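Local coordinates for N-terminal domain of PorA (28-171) (Porphyromonas gingivalis ATCC 33277, PDB 6KJK), which belongs to a cargo protein of the type IX secretion system that affects PorXY-SigP signalling, this all-beta piece being its N-terminal domain, at residues Leu14-Thr19 / Glu123-Asn128; Lys37-Asn42 / Gly89-Leu94; Gly52-Gln57 / Phe109-Phe114; Tyr96-Ser101 / Phe131-Gly136. All coordinates share one frame; numbering follows the deposited sequence.

How the contacts relate
The four contacts sample the two sheets of one beta sandwich. Contacts 1 and 3 lie in the mixed sheet and contact 2 in the antiparallel one, while contact 4 spans from one sheet to the other near an end. Contacts 1 and 3, with centres about 10 Å apart, lie on neighbouring strands, 125-133 and 105-115, and Thr-126 OG1 of contact 1 lies 2.7 Å from Ser-112 OG of contact 3. Contacts 2 and 3 face each other across the core, where Leu-92 CD2 is 3.7 Å from Phe-111 CE2. The centre of contact 4 lies about 23 Å from those of contacts 1 and 2, yet Phe-131 CE2 still packs 3.5 Å from Phe-109 CD1 of contact 3.

Contact 1. Residues Leu14-Thr19 / Glu123-Asn128; sequences LENNAT and ELATVN
Asn-16 reaches across to Thr-126 through its side-chain carbonyl, standing in for a backbone acceptor just before the two chains settle into parallel pairing. Its OD1 accepts Thr-126 N at 2.9 Å, with the donor in the carbonyl plane and an N-H...O angle of 147°. CG lies anti to the backbone N (chi1 -162°), which swings the amide over segment 123-128; the other amide atom, ND2, donates to a water that also bonds Thr-126 OG1, itself hydrogen-bonded to Ser-112 OG on strand 105-115. Asn-17 N returns a bond to Thr-126 O.

Asn-128 can be followed outward. Its CB lies 3.7 Å from Thr-19 OG1, and CG continues beside the backbone N, turning the amide back along segment 14-19. At the tip, ND2 makes a weak bond to Asn-17 O at 3.1 Å and another weak one to Ala-18 O, and it also donates to a water held by Asn-17 OD1. OD1 instead bonds Thr-110 OG1. The backbone N of the same residue gives the straight bond of the set, to Ala-18 O (2.9 Å, 174°), so that this one carbonyl receives both the main chain and, weakly, the side chain of Asn-128.

The type II turn from Glu-15 to Ala-18 leads into the pairing, and a water bridges Glu-15 O and Thr-126 O. On the inner side, Leu-14 CD1 meets Val-127 CG2 at 3.6 Å. Within this chain strand 18-22 is an outermost strand of the mixed sheet, parallel to strand 125-133, whose other neighbour is strand 105-115; Ile-7 of strand 5-9 packs on Leu-14 and Val-127.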
loop_
_atom_site.group_PDB
_atom_site.type_symbol
_atom_site.label_atom_id
_atom_site.label_comp_id
_atom_site.label_asym_id
_atom_site.label_seq_id
_atom_site.Cartn_x
_atom_site.Cartn_y
_atom_site.Cartn_z
ATOM N N LEU A 14 0.727 -12.630 3.748
ATOM C CA LEU A 14 -0.699 -12.365 3.877
ATOM C C LEU A 14 -1.514 -13.289 2.991
ATOM O O LEU A 14 -1.152 -13.602 1.861
ATOM C CB LEU A 14 -1.005 -10.944 3.435
ATOM C CG LEU A 14 -0.342 -9.805 4.206
ATOM C CD1 LEU A 14 -0.818 -8.443 3.667
ATOM C CD2 LEU A 14 -0.490 -9.911 5.710
ATOM N N GLU A 15 -2.669 -13.696 3.508
ATOM C CA GLU A 15 -3.636 -14.276 2.589
ATOM C C GLU A 15 -4.066 -13.220 1.571
ATOM O O GLU A 15 -4.036 -12.022 1.853
ATOM C CB GLU A 15 -4.793 -14.952 3.359
ATOM C CG GLU A 15 -5.818 -14.067 4.014
ATOM C CD GLU A 15 -6.977 -14.882 4.658
ATOM O OE1 GLU A 15 -6.778 -16.030 5.135
ATOM O OE2 GLU A 15 -8.107 -14.361 4.661
ATOM N N ASN A 16 -4.420 -13.666 0.363
ATOM C CA ASN A 16 -4.861 -12.704 -0.635
ATOM C C ASN A 16 -6.103 -11.983 -0.141
ATOM O O ASN A 16 -6.913 -12.550 0.595
ATOM C CB ASN A 16 -5.167 -13.368 -1.961
ATOM C CG ASN A 16 -5.193 -12.369 -3.088
ATOM O OD1 ASN A 16 -4.407 -11.424 -3.084
ATOM N ND2 ASN A 16 -6.065 -12.578 -4.069
ATOM N N ASN A 17 -6.213 -10.700 -0.494
ATOM C CA ASN A 17 -7.302 -9.815 -0.093
ATOM C C ASN A 17 -7.332 -9.541 1.393
ATOM O O ASN A 17 -8.355 -9.073 1.918
ATOM C CB ASN A 17 -8.672 -10.311 -0.568
ATOM C CG ASN A 17 -8.761 -10.376 -2.058
ATOM O OD1 ASN A 17 -8.622 -9.360 -2.743
ATOM N ND2 ASN A 17 -8.953 -11.577 -2.584
ATOM N N ALA A 18 -6.236 -9.823 2.106
ATOM C CA ALA A 18 -6.176 -9.560 3.527
ATOM C C ALA A 18 -6.410 -8.077 3.807
ATOM O O ALA A 18 -6.157 -7.207 2.962
ATOM C CB ALA A 18 -4.793 -9.938 4.083
ATOM N N THR A 19 -6.812 -7.789 5.033
ATOM C CA THR A 19 -6.932 -6.425 5.524
ATOM C C THR A 19 -5.937 -6.208 6.656
ATOM O O THR A 19 -5.840 -7.034 7.576
ATOM C CB THR A 19 -8.359 -6.102 5.980
ATOM O OG1 THR A 19 -9.233 -6.232 4.853
ATOM C CG2 THR A 19 -8.433 -4.683 6.520
ATOM N N GLU A 123 -5.478 -9.055 -11.339
ATOM C CA GLU A 123 -4.739 -8.883 -10.086
ATOM C C GLU A 123 -4.027 -10.161 -9.648
ATOM O O GLU A 123 -4.638 -11.227 -9.548
ATOM C CB GLU A 123 -5.711 -8.464 -8.978
ATOM C CG GLU A 123 -6.347 -7.090 -9.161
ATOM C CD GLU A 123 -7.613 -7.094 -10.027
ATOM O OE1 GLU A 123 -7.922 -8.127 -10.661
ATOM O OE2 GLU A 123 -8.284 -6.039 -10.084
ATOM N N LEU A 124 -2.730 -10.043 -9.349
ATOM C CA LEU A 124 -1.959 -11.166 -8.838
ATOM C C LEU A 124 -1.978 -11.258 -7.322
ATOM O O LEU A 124 -1.803 -12.349 -6.767
ATOM C CB LEU A 124 -0.492 -11.041 -9.273
ATOM C CG LEU A 124 -0.315 -10.884 -10.783
ATOM C CD1 LEU A 124 1.087 -10.420 -11.119
ATOM C CD2 LEU A 124 -0.622 -12.197 -11.489
ATOM N N ALA A 125 -2.151 -10.126 -6.637
ATOM C CA ALA A 125 -2.178 -10.065 -5.189
ATOM C C ALA A 125 -2.777 -8.731 -4.793
ATOM O O ALA A 125 -2.555 -7.733 -5.471
ATOM C CB ALA A 125 -0.773 -10.169 -4.582
ATOM N N THR A 126 -3.532 -8.733 -3.706
ATOM C CA THR A 126 -4.229 -7.543 -3.247
ATOM C C THR A 126 -4.161 -7.489 -1.737
ATOM O O THR A 126 -4.302 -8.520 -1.058
ATOM C CB THR A 126 -5.702 -7.640 -3.672
ATOM O OG1 THR A 126 -5.756 -7.616 -5.096
ATOM C CG2 THR A 126 -6.539 -6.483 -3.113
ATOM N N VAL A 127 -3.978 -6.279 -1.214
ATOM C CA VAL A 127 -4.074 -6.032 0.212
ATOM C C VAL A 127 -4.919 -4.785 0.413
ATOM O O VAL A 127 -4.825 -3.815 -0.359
ATOM C CB VAL A 127 -2.687 -5.903 0.884
ATOM C CG1 VAL A 127 -1.849 -4.773 0.279
ATOM C CG2 VAL A 127 -2.800 -5.781 2.384
ATOM N N ASN A 128 -5.764 -4.839 1.425
ATOM C CA ASN A 128 -6.563 -3.700 1.854
ATOM C C ASN A 128 -5.930 -3.133 3.112
ATOM O O ASN A 128 -5.616 -3.883 4.042
ATOM C CB ASN A 128 -8.011 -4.122 2.136
ATOM C CG ASN A 128 -8.622 -4.781 0.973
ATOM O OD1 ASN A 128 -8.918 -4.127 -0.042
ATOM N ND2 ASN A 128 -8.759 -6.099 1.044
HETATM O O HOH W 1 -2.483 -10.047 0.412
HETATM O O HOH W 2 -5.664 -10.152 -6.073
HETATM O O HOH W 3 -9.708 -7.469 -1.383
#

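Contact 2. Residues Lys37-Asn42 / Gly89-Leu94; sequences KGMVIN and GEPLSL
Gly-38 and Leu-92 form a hydrogen-bonded pair in an antiparallel ladder of the sandwich, joining strand 31-42 to strand 90-99; the short segments run at 141° to each other. The ladder alternates regularly: Gly-38/Leu-92 and Val-40/Glu-90 are hydrogen-bonded pairs, whereas Lys-37/Ser-93 and Met-39/Pro-91 are non-hydrogen-bonded.

Four backbone bonds supply the polar part. Gly-38 N meets Leu-92 O at 2.8 Å, and the return bond from Leu-92 N to Gly-38 O measures 2.9 Å. Val-40 N to Glu-90 O and Glu-90 N to Val-40 O complete the second pair. Pro-91, which has no N-H, falls at a non-hydrogen-bonded position, where its nitrogen costs the ladder no bond. Between the pairs, C-H...O contacts fill in, among them Met-39 CA to Glu-90 O at 3.4 Å.

Apolar contacts divide between the two faces of the sheet. On the face opposite Val-40, Met-39 has two conformers, and what follows is tentative because it holds for one of them: the chain bends at chi2 and chi3 (-74° and -42°) and folds back over the neighbouring strand, bringing its sulfur SD to 3.6 Å from Pro-91 CA and its methyl CE to 3.8 Å from Pro-91 CD. The firmer contact is on the face that packs against Phe-111 and Cys-113 of the other sheet, where Val-40 CG2 approaches Leu-92 CD2 at 4.1 Å.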
loop_
_atom_site.group_PDB
_atom_site.type_symbol
_atom_site.label_atom_id
_atom_site.label_comp_id
_atom_site.label_asym_id
_atom_site.label_seq_id
_atom_site.Cartn_x
_atom_site.Cartn_y
_atom_site.Cartn_z
ATOM N N LYS A 37 4.006 -0.804 5.558
ATOM C CA LYS A 37 5.217 -1.350 4.961
ATOM C C LYS A 37 5.039 -2.843 4.743
ATOM O O LYS A 37 4.569 -3.558 5.637
ATOM C CB LYS A 37 6.455 -1.140 5.867
ATOM C CG LYS A 37 6.995 0.296 5.871
ATOM C CD LYS A 37 8.105 0.421 6.913
ATOM C CE LYS A 37 9.317 -0.393 6.483
ATOM N NZ LYS A 37 10.590 0.134 7.056
ATOM N N GLY A 38 5.450 -3.316 3.585
ATOM C CA GLY A 38 5.418 -4.730 3.307
ATOM C C GLY A 38 6.366 -5.044 2.178
ATOM O O GLY A 38 7.246 -4.242 1.831
ATOM N N MET A 39 6.218 -6.237 1.628
ATOM C CA MET A 39 7.055 -6.732 0.542
ATOM C C MET A 39 6.158 -7.445 -0.456
ATOM O O MET A 39 5.233 -8.171 -0.047
ATOM C CB MET A 39 8.068 -7.781 1.049
ATOM C CG MET A 39 9.067 -7.263 2.071
ATOM S SD MET A 39 10.351 -6.208 1.367
ATOM C CE MET A 39 10.701 -7.110 -0.083
ATOM N N VAL A 40 6.420 -7.278 -1.744
ATOM C CA VAL A 40 5.778 -8.084 -2.784
ATOM C C VAL A 40 6.785 -9.140 -3.215
ATOM O O VAL A 40 7.908 -8.812 -3.625
ATOM C CB VAL A 40 5.347 -7.211 -3.967
ATOM C CG1 VAL A 40 4.716 -8.100 -5.024
ATOM C CG2 VAL A 40 4.353 -6.164 -3.494
ATOM N N ILE A 41 6.383 -10.413 -3.142
ATOM C CA ILE A 41 7.289 -11.535 -3.375
ATOM C C ILE A 41 6.755 -12.372 -4.514
ATOM O O ILE A 41 5.575 -12.719 -4.522
ATOM C CB ILE A 41 7.434 -12.382 -2.099
ATOM C CG1 ILE A 41 8.057 -11.525 -0.998
ATOM C CG2 ILE A 41 8.284 -13.662 -2.335
ATOM C CD1 ILE A 41 7.868 -12.056 0.379
ATOM N N ASN A 42 7.609 -12.716 -5.464
ATOM C CA ASN A 42 7.254 -13.662 -6.506
ATOM C C ASN A 42 7.890 -14.995 -6.128
ATOM O O ASN A 42 9.120 -15.100 -6.091
ATOM C CB ASN A 42 7.805 -13.173 -7.844
ATOM C CG ASN A 42 7.763 -14.238 -8.919
ATOM O OD1 ASN A 42 6.938 -15.155 -8.866
ATOM N ND2 ASN A 42 8.653 -14.116 -9.915
ATOM N N GLY A 89 11.997 -10.392 -3.115
ATOM C CA GLY A 89 10.889 -9.489 -2.906
ATOM C C GLY A 89 11.255 -8.039 -3.177
ATOM O O GLY A 89 12.430 -7.644 -3.239
ATOM N N GLU A 90 10.221 -7.229 -3.323
ATOM C CA GLU A 90 10.367 -5.819 -3.548
ATOM C C GLU A 90 9.663 -5.059 -2.424
ATOM O O GLU A 90 8.460 -5.282 -2.190
ATOM C CB GLU A 90 9.766 -5.429 -4.870
ATOM C CG GLU A 90 9.922 -3.950 -5.189
ATOM C CD GLU A 90 11.368 -3.548 -5.517
ATOM O OE1 GLU A 90 12.314 -4.269 -5.131
ATOM O OE2 GLU A 90 11.529 -2.481 -6.157
ATOM N N PRO A 91 10.338 -4.153 -1.744
ATOM C CA PRO A 91 9.649 -3.369 -0.704
ATOM C C PRO A 91 8.473 -2.587 -1.264
ATOM O O PRO A 91 8.497 -2.076 -2.386
ATOM C CB PRO A 91 10.742 -2.414 -0.195
ATOM C CG PRO A 91 12.022 -3.145 -0.491
ATOM C CD PRO A 91 11.791 -3.888 -1.769
ATOM N N LEU A 92 7.448 -2.468 -0.442
ATOM C CA LEU A 92 6.224 -1.761 -0.741
ATOM C C LEU A 92 5.900 -0.896 0.459
ATOM O O LEU A 92 5.873 -1.387 1.592
ATOM C CB LEU A 92 5.087 -2.783 -0.913
ATOM C CG LEU A 92 3.680 -2.222 -0.990
ATOM C CD1 LEU A 92 3.502 -1.274 -2.195
ATOM C CD2 LEU A 92 2.690 -3.383 -1.033
ATOM N N SER A 93 5.642 0.382 0.238
ATOM C CA SER A 93 5.173 1.207 1.336
ATOM C C SER A 93 4.087 2.157 0.863
ATOM O O SER A 93 4.033 2.554 -0.308
ATOM C CB SER A 93 6.277 1.978 2.038
ATOM O OG SER A 93 6.847 2.936 1.194
ATOM N N LEU A 94 3.227 2.536 1.797
ATOM C CA LEU A 94 2.194 3.528 1.533
ATOM C C LEU A 94 2.129 4.454 2.729
ATOM O O LEU A 94 1.889 3.990 3.851
ATOM C CB LEU A 94 0.839 2.837 1.317
ATOM C CG LEU A 94 -0.344 3.750 1.002
ATOM C CD1 LEU A 94 -0.129 4.456 -0.316
ATOM C CD2 LEU A 94 -1.650 2.947 0.982
#

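Contact 3. Residues Gly52-Gln57 / Phe109-Phe114; sequences GKITKQ and FTFSCF
Phe-111 extends its ring across to Gly-52 because its CG stands anti to the backbone N (chi1 172°), laying the ring alongside segment 52-57; CE1 then lies 3.5 Å from Gly-52 CA, a residue with no side chain to obstruct it. Lys-53 uses a different torsion: with CG beside its backbone N (chi1 -57°) and an extended chain beyond, its CG passes 3.9 Å from Phe-114 CD1, and the two side chains cross at about a right angle. Its ammonium NZ is 5.2 Å from the Phe-114 ring centroid, at most a weak cation-pi attraction.

Thr-55 CG2 meets the edge of the same Phe-114 ring, in its plane, while Thr-55 OG1 shares a water with Ser-112 OG. Lys-53 N to Ser-112 O and Ser-112 N to Lys-53 O, each 2.9 Å, form the Lys-53/Ser-112 hydrogen-bonded pair in the mixed sheet of the beta sandwich, where strand 105-115 lies between strands 48-58 and 125-133. Farther along, Thr-55 N donates to Thr-110 O at 2.9 Å, but Thr-110 N donates to Lys-56 O at 3.1 Å. Two residues thus face one, and with Thr-55 psi at -15° this is consistent with a classic beta bulge.

The two faces differ in character. Ile-54, Phe-109 and Phe-111 project into the core, toward Leu-92 and Leu-94 of the other sheet; Ile-54 CG2 comes to the edge of the Phe-109 ring, 4.1 Å from CD2, and Gln-57 CB lies 3.8 Å from Phe-109 CD2. On the other face, Ser-112 OG bonds Thr-126 OG1.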
loop_
_atom_site.group_PDB
_atom_site.type_symbol
_atom_site.label_atom_id
_atom_site.label_comp_id
_atom_site.label_asym_id
_atom_site.label_seq_id
_atom_site.Cartn_x
_atom_site.Cartn_y
_atom_site.Cartn_z
ATOM N N GLY A 52 2.270 -2.008 -9.566
ATOM C CA GLY A 52 1.489 -1.855 -8.331
ATOM C C GLY A 52 0.563 -0.657 -8.465
ATOM O O GLY A 52 0.966 0.381 -8.977
ATOM N N LYS A 53 -0.686 -0.842 -8.046
ATOM C CA LYS A 53 -1.692 0.211 -8.168
ATOM C C LYS A 53 -2.473 0.352 -6.881
ATOM O O LYS A 53 -2.916 -0.645 -6.295
ATOM C CB LYS A 53 -2.685 -0.063 -9.299
ATOM C CG LYS A 53 -2.050 -0.241 -10.659
ATOM C CD LYS A 53 -3.086 -0.140 -11.751
ATOM C CE LYS A 53 -2.468 -0.501 -13.105
ATOM N NZ LYS A 53 -3.440 -0.282 -14.222
ATOM N N ILE A 54 -2.687 1.600 -6.485
ATOM C CA ILE A 54 -3.738 1.900 -5.527
ATOM C C ILE A 54 -5.049 1.916 -6.302
ATOM O O ILE A 54 -5.251 2.764 -7.170
ATOM C CB ILE A 54 -3.470 3.228 -4.817
ATOM C CG1 ILE A 54 -2.171 3.165 -4.011
ATOM C CG2 ILE A 54 -4.694 3.653 -3.981
ATOM C CD1 ILE A 54 -2.198 2.183 -2.849
ATOM N N THR A 55 -5.924 0.964 -6.015
ATOM C CA THR A 55 -7.149 0.782 -6.787
ATOM C C THR A 55 -8.368 1.387 -6.102
ATOM O O THR A 55 -9.418 1.526 -6.752
ATOM C CB THR A 55 -7.413 -0.712 -7.050
ATOM O OG1 THR A 55 -7.583 -1.365 -5.799
ATOM C CG2 THR A 55 -6.270 -1.384 -7.803
ATOM N N LYS A 56 -8.272 1.719 -4.815
ATOM C CA LYS A 56 -9.334 2.398 -4.072
ATOM C C LYS A 56 -8.652 3.290 -3.055
ATOM O O LYS A 56 -7.647 2.878 -2.455
ATOM C CB LYS A 56 -10.158 1.374 -3.279
ATOM C CG LYS A 56 -10.782 0.229 -4.105
ATOM C CD LYS A 56 -11.508 -0.753 -3.169
ATOM C CE LYS A 56 -11.118 -2.231 -3.361
ATOM N NZ LYS A 56 -12.281 -3.125 -3.684
ATOM N N GLN A 57 -9.193 4.495 -2.845
ATOM C CA GLN A 57 -8.607 5.429 -1.896
ATOM C C GLN A 57 -9.711 6.208 -1.187
ATOM O O GLN A 57 -10.583 6.820 -1.822
ATOM C CB GLN A 57 -7.669 6.414 -2.595
ATOM C CG GLN A 57 -8.269 7.040 -3.881
ATOM C CD GLN A 57 -7.433 8.175 -4.400
ATOM O OE1 GLN A 57 -7.360 9.234 -3.781
ATOM N NE2 GLN A 57 -6.773 7.957 -5.530
ATOM N N PHE A 109 -7.379 2.117 1.848
ATOM C CA PHE A 109 -6.800 1.977 0.530
ATOM C C PHE A 109 -6.799 0.513 0.153
ATOM O O PHE A 109 -6.755 -0.368 1.024
ATOM C CB PHE A 109 -5.351 2.482 0.525
ATOM C CG PHE A 109 -5.236 3.952 0.872
ATOM C CD1 PHE A 109 -5.136 4.372 2.188
ATOM C CD2 PHE A 109 -5.257 4.918 -0.135
ATOM C CE1 PHE A 109 -5.016 5.727 2.478
ATOM C CE2 PHE A 109 -5.125 6.238 0.166
ATOM C CZ PHE A 109 -4.999 6.653 1.457
ATOM N N THR A 110 -6.803 0.251 -1.140
ATOM C CA THR A 110 -6.533 -1.093 -1.642
ATOM C C THR A 110 -5.349 -0.990 -2.576
ATOM O O THR A 110 -5.295 -0.080 -3.405
ATOM C CB THR A 110 -7.755 -1.682 -2.352
ATOM O OG1 THR A 110 -8.841 -1.756 -1.415
ATOM C CG2 THR A 110 -7.466 -3.077 -2.905
ATOM N N PHE A 111 -4.398 -1.900 -2.428
ATOM C CA PHE A 111 -3.250 -2.007 -3.316
ATOM C C PHE A 111 -3.344 -3.357 -4.004
ATOM O O PHE A 111 -3.506 -4.395 -3.326
ATOM C CB PHE A 111 -1.950 -1.917 -2.522
ATOM C CG PHE A 111 -0.734 -2.224 -3.352
ATOM C CD1 PHE A 111 -0.112 -1.234 -4.113
ATOM C CD2 PHE A 111 -0.236 -3.515 -3.406
ATOM C CE1 PHE A 111 1.025 -1.538 -4.878
ATOM C CE2 PHE A 111 0.883 -3.834 -4.177
ATOM C CZ PHE A 111 1.506 -2.840 -4.892
ATOM N N SER A 112 -3.160 -3.375 -5.317
ATOM C CA SER A 112 -3.013 -4.637 -6.028
ATOM C C SER A 112 -1.814 -4.608 -6.946
ATOM O O SER A 112 -1.466 -3.585 -7.534
ATOM C CB SER A 112 -4.243 -4.970 -6.890
ATOM O OG SER A 112 -5.392 -5.144 -6.078
ATOM N N CYS A 113 -1.248 -5.783 -7.111
ATOM C CA CYS A 113 -0.192 -6.051 -8.074
ATOM C C CYS A 113 -0.843 -6.616 -9.337
ATOM O O CYS A 113 -1.639 -7.554 -9.245
ATOM C CB CYS A 113 0.732 -7.112 -7.452
ATOM S SG CYS A 113 2.333 -7.363 -8.166
ATOM N N PHE A 114 -0.509 -6.060 -10.490
ATOM C CA PHE A 114 -1.034 -6.566 -11.742
ATOM C C PHE A 114 0.124 -7.005 -12.623
ATOM O O PHE A 114 1.224 -6.432 -12.545
ATOM C CB PHE A 114 -1.736 -5.446 -12.501
ATOM C CG PHE A 114 -3.012 -4.994 -11.870
ATOM C CD1 PHE A 114 -3.018 -4.035 -10.849
ATOM C CD2 PHE A 114 -4.224 -5.493 -12.325
ATOM C CE1 PHE A 114 -4.217 -3.612 -10.293
ATOM C CE2 PHE A 114 -5.417 -5.060 -11.764
ATOM C CZ PHE A 114 -5.397 -4.118 -10.746
HETATM O O HOH W 4 -7.859 -4.056 -6.440
#

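Contact 4. Residues Tyr96-Ser101 / Phe131-Gly136; sequences YTFPVS and FKYKGG
Across the interior of the sandwich, where strands 90-99 and 125-133 belong to different sheets and the axes of 96-99 and 131-133 lie 10.0 Å apart at 26°, Phe-98 and Tyr-133 meet in a T-shaped (edge-to-face) pair. The edge of Phe-98 points at the face of Tyr-133: centroids are 4.7 Å apart and the planes stand at 79°. CE1 of Phe-98 sits over the centre of that ring, whose opposite face is covered by Lys-134 CG. Nearer the middle of the sandwich, Tyr-96 CB lies over one face of Phe-131 in a CH-pi contact, 3.8 Å from the centroid.

Polar atoms gather beyond the ends of the strands, where a type I' turn runs from Tyr-133 to Gly-136. Ser-101 N donates to Tyr-133 OH at 3.2 Å and 174°. Lys-134 NZ, at the end of an extended chain, donates to Ser-101 O at 2.8 Å and weakly to Tyr-133 OH, which also bonds Glu-32 OE2.

The phenol oxygen is therefore gripped from several directions at once, fixing the ring's outer end while Phe-98 and Lys-134 hold its two faces; the lysine and the Glu-32 carboxylate would probably act on the hydroxyl in opposite senses.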
loop_
_atom_site.group_PDB
_atom_site.type_symbol
_atom_site.label_atom_id
_atom_site.label_comp_id
_atom_site.label_asym_id
_atom_site.label_seq_id
_atom_site.Cartn_x
_atom_site.Cartn_y
_atom_site.Cartn_z
ATOM N N TYR A 96 0.356 7.795 4.479
ATOM C CA TYR A 96 -0.880 8.564 4.477
ATOM C C TYR A 96 -0.651 9.725 5.422
ATOM O O TYR A 96 -0.296 9.513 6.590
ATOM C CB TYR A 96 -2.008 7.666 4.967
ATOM C CG TYR A 96 -3.361 8.339 5.124
ATOM C CD1 TYR A 96 -3.844 9.275 4.204
ATOM C CD2 TYR A 96 -4.141 8.028 6.202
ATOM C CE1 TYR A 96 -5.072 9.870 4.386
ATOM C CE2 TYR A 96 -5.391 8.622 6.397
ATOM C CZ TYR A 96 -5.852 9.543 5.463
ATOM O OH TYR A 96 -7.094 10.167 5.587
ATOM N N THR A 97 -0.835 10.953 4.932
ATOM C CA THR A 97 -0.556 12.146 5.716
ATOM C C THR A 97 -1.804 13.014 5.724
ATOM O O THR A 97 -2.544 13.057 4.740
ATOM C CB THR A 97 0.599 12.918 5.124
ATOM O OG1 THR A 97 0.336 13.175 3.754
ATOM C CG2 THR A 97 1.858 12.108 5.198
ATOM N N PHE A 98 -2.061 13.678 6.841
ATOM C CA PHE A 98 -3.330 14.382 7.004
ATOM C C PHE A 98 -3.227 15.273 8.230
ATOM O O PHE A 98 -2.295 15.135 9.022
ATOM C CB PHE A 98 -4.510 13.400 7.156
ATOM C CG PHE A 98 -4.279 12.357 8.227
ATOM C CD1 PHE A 98 -4.656 12.589 9.548
ATOM C CD2 PHE A 98 -3.664 11.162 7.918
ATOM C CE1 PHE A 98 -4.402 11.648 10.531
ATOM C CE2 PHE A 98 -3.409 10.208 8.887
ATOM C CZ PHE A 98 -3.771 10.446 10.195
ATOM N N PRO A 99 -4.161 16.213 8.389
ATOM C CA PRO A 99 -4.062 17.160 9.509
ATOM C C PRO A 99 -4.266 16.492 10.862
ATOM O O PRO A 99 -5.085 15.587 11.019
ATOM C CB PRO A 99 -5.184 18.167 9.217
ATOM C CG PRO A 99 -5.414 18.069 7.750
ATOM C CD PRO A 99 -5.211 16.602 7.436
ATOM N N VAL A 100 -3.515 16.984 11.853
ATOM C CA VAL A 100 -3.812 16.654 13.238
ATOM C C VAL A 100 -5.257 17.030 13.537
ATOM O O VAL A 100 -5.750 18.087 13.115
ATOM C CB VAL A 100 -2.849 17.402 14.175
ATOM C CG1 VAL A 100 -3.277 17.245 15.628
ATOM C CG2 VAL A 100 -1.438 16.927 13.971
ATOM N N SER A 101 -5.953 16.146 14.248
ATOM C CA SER A 101 -7.324 16.383 14.675
ATOM C C SER A 101 -7.529 15.712 16.024
ATOM O O SER A 101 -6.853 14.737 16.351
ATOM C CB SER A 101 -8.337 15.827 13.662
ATOM O OG SER A 101 -9.676 15.987 14.112
ATOM N N PHE A 131 -5.935 2.756 7.700
ATOM C CA PHE A 131 -5.224 3.610 8.633
ATOM C C PHE A 131 -6.249 4.106 9.636
ATOM O O PHE A 131 -7.029 5.010 9.339
ATOM C CB PHE A 131 -4.611 4.784 7.881
ATOM C CG PHE A 131 -3.506 4.383 6.912
ATOM C CD1 PHE A 131 -2.233 4.078 7.393
ATOM C CD2 PHE A 131 -3.715 4.291 5.548
ATOM C CE1 PHE A 131 -1.195 3.720 6.535
ATOM C CE2 PHE A 131 -2.675 3.950 4.693
ATOM C CZ PHE A 131 -1.412 3.666 5.185
ATOM N N LYS A 132 -6.264 3.504 10.815
ATOM C CA LYS A 132 -7.228 3.847 11.865
ATOM C C LYS A 132 -6.560 4.846 12.801
ATOM O O LYS A 132 -5.813 4.469 13.717
ATOM C CB LYS A 132 -7.707 2.597 12.588
ATOM C CG LYS A 132 -8.491 1.675 11.698
ATOM C CD LYS A 132 -9.062 0.509 12.470
ATOM C CE LYS A 132 -9.862 -0.392 11.560
ATOM N NZ LYS A 132 -10.314 -1.621 12.269
ATOM N N TYR A 133 -6.818 6.125 12.557
ATOM C CA TYR A 133 -6.244 7.219 13.325
ATOM C C TYR A 133 -7.103 7.490 14.559
ATOM O O TYR A 133 -8.310 7.735 14.440
ATOM C CB TYR A 133 -6.225 8.467 12.458
ATOM C CG TYR A 133 -5.763 9.736 13.116
ATOM C CD1 TYR A 133 -4.445 9.897 13.518
ATOM C CD2 TYR A 133 -6.656 10.805 13.309
ATOM C CE1 TYR A 133 -4.008 11.085 14.087
ATOM C CE2 TYR A 133 -6.235 11.989 13.876
ATOM C CZ TYR A 133 -4.923 12.131 14.267
ATOM O OH TYR A 133 -4.531 13.328 14.819
ATOM N N LYS A 134 -6.477 7.451 15.737
ATOM C CA LYS A 134 -7.140 7.783 17.009
ATOM C C LYS A 134 -8.473 7.054 17.158
ATOM O O LYS A 134 -9.514 7.651 17.454
ATOM C CB LYS A 134 -7.289 9.295 17.194
ATOM C CG LYS A 134 -5.976 10.027 17.293
ATOM C CD LYS A 134 -6.140 11.512 17.596
ATOM C CE LYS A 134 -4.784 12.186 17.760
ATOM N NZ LYS A 134 -4.827 13.661 17.910
ATOM N N GLY A 135 -8.438 5.748 16.935
ATOM C CA GLY A 135 -9.586 4.894 17.089
ATOM C C GLY A 135 -10.328 4.604 15.806
ATOM O O GLY A 135 -11.113 3.653 15.764
ATOM N N GLY A 136 -10.097 5.390 14.756
ATOM C CA GLY A 136 -10.733 5.151 13.483
ATOM C C GLY A 136 -12.057 5.845 13.305
ATOM O O GLY A 136 -12.659 5.719 12.232
#